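Local coordinates for protein SeqA (Vibrio cholerae, PDB 3SK7), which negatively regulates the initiation of DNA replication, probably by binding pairs of hemimethylated GATC sequences at the chromosomal origin and so blocking premature re-initiation, at residues Thr62-Ala65 with Ser66-Thr70. Numbering follows the deposited sequence.
Sequences TLLA and SGQTT
Leu63 O, a carbonyl in the last turn of helix 60-66, illustrates how one acceptor can gather several donors where a helix stops. The hydroxyl of Ser66 makes the shortest of these bonds, OG to Leu63 O at 2.6 Å, meeting the carbonyl at a bend of 125° and a little off its plane. A chi1 of 75° sets OG between the backbone N and the carbonyl carbon of Ser66, turned back over the preceding turn. Gly67 N reaches the same oxygen at 3.2 Å, while the preceding helical bond, Ser66 N to Thr62 O, is 3.0 Å long. Gly67 is where helical backbone angles end, and a type I beta turn from Gly67 to Thr70 folds the exiting chain back beside the helix, ahead of strand 73-74. That fold brings Thr70 OG1 within 3.2 Å of Leu63 O and 3.0 Å of Gly67 O; its single proton could serve either acceptor. Alongside, Leu64 CD2 lies 4.0 Å from Gln68 O, and the Leu64 side chain also packs on Pro72. The Gln68 chain, bent at chi2 (-75°), curls back until its amide carbon CD stands 3.9 Å from Leu64 O.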
loop_
_atom_site.group_PDB
_atom_site.type_symbol
_atom_site.label_atom_id
_atom_site.label_comp_id
_atom_site.label_asym_id
_atom_site.label_seq_id
_atom_site.Cartn_x
_atom_site.Cartn_y
_atom_site.Cartn_z
ATOM N N THR A 62 2.123 2.394 -17.908
ATOM C CA THR A 62 2.216 0.941 -17.807
ATOM C C THR A 62 0.902 0.354 -17.280
ATOM O O THR A 62 0.415 -0.704 -17.730
ATOM C CB THR A 62 3.371 0.525 -16.893
ATOM O OG1 THR A 62 4.621 0.847 -17.516
ATOM C CG2 THR A 62 3.315 -0.958 -16.598
ATOM N N LEU A 63 0.311 1.055 -16.321
ATOM C CA LEU A 63 -0.912 0.561 -15.748
ATOM C C LEU A 63 -2.095 0.789 -16.682
ATOM O O LEU A 63 -3.010 -0.042 -16.753
ATOM C CB LEU A 63 -1.182 1.192 -14.376
ATOM C CG LEU A 63 -0.177 0.840 -13.295
ATOM C CD1 LEU A 63 -0.542 1.584 -12.000
ATOM C CD2 LEU A 63 -0.109 -0.650 -13.078
ATOM N N LEU A 64 -2.081 1.899 -17.420
ATOM C CA LEU A 64 -3.096 2.090 -18.455
ATOM C C LEU A 64 -2.945 1.080 -19.605
ATOM O O LEU A 64 -3.932 0.668 -20.217
ATOM C CB LEU A 64 -3.051 3.521 -18.991
ATOM C CG LEU A 64 -3.466 4.584 -17.985
ATOM C CD1 LEU A 64 -3.343 5.960 -18.605
ATOM C CD2 LEU A 64 -4.847 4.372 -17.514
ATOM N N ALA A 65 -1.717 0.645 -19.874
ATOM C CA ALA A 65 -1.480 -0.384 -20.886
ATOM C C ALA A 65 -2.039 -1.713 -20.416
ATOM O O ALA A 65 -2.503 -2.509 -21.221
ATOM C CB ALA A 65 -0.003 -0.526 -21.161
ATOM N N SER A 66 -1.962 -1.990 -19.116
ATOM C CA SER A 66 -2.630 -3.187 -18.582
ATOM C C SER A 66 -4.175 -3.146 -18.662
ATOM O O SER A 66 -4.807 -4.181 -18.828
ATOM C CB SER A 66 -2.166 -3.503 -17.158
ATOM O OG SER A 66 -2.740 -2.618 -16.220
ATOM N N GLY A 67 -4.769 -1.958 -18.560
ATOM C CA GLY A 67 -6.215 -1.784 -18.646
ATOM C C GLY A 67 -6.591 -0.300 -18.581
ATOM O O GLY A 67 -6.128 0.445 -17.707
ATOM N N GLN A 68 -7.433 0.153 -19.504
ATOM C CA GLN A 68 -7.756 1.587 -19.599
ATOM C C GLN A 68 -8.599 2.105 -18.436
ATOM O O GLN A 68 -8.624 3.301 -18.189
ATOM C CB GLN A 68 -8.443 1.926 -20.926
ATOM C CG GLN A 68 -7.583 1.640 -22.126
ATOM C CD GLN A 68 -6.465 2.652 -22.337
ATOM O OE1 GLN A 68 -6.283 3.597 -21.561
ATOM N NE2 GLN A 68 -5.700 2.446 -23.403
ATOM N N THR A 69 -9.265 1.204 -17.708
ATOM C CA THR A 69 -10.107 1.618 -16.583
ATOM C C THR A 69 -9.531 1.263 -15.218
ATOM O O THR A 69 -10.253 1.223 -14.231
ATOM C CB THR A 69 -11.519 1.020 -16.692
ATOM O OG1 THR A 69 -11.452 -0.410 -16.698
ATOM C CG2 THR A 69 -12.205 1.516 -17.975
ATOM N N THR A 70 -8.235 1.020 -15.166
ATOM C CA THR A 70 -7.576 0.739 -13.895
ATOM C C THR A 70 -7.454 1.934 -12.935
ATOM O O THR A 70 -7.141 1.733 -11.766
ATOM C CB THR A 70 -6.179 0.150 -14.110
ATOM O OG1 THR A 70 -5.389 1.032 -14.911
ATOM C CG2 THR A 70 -6.266 -1.184 -14.790
#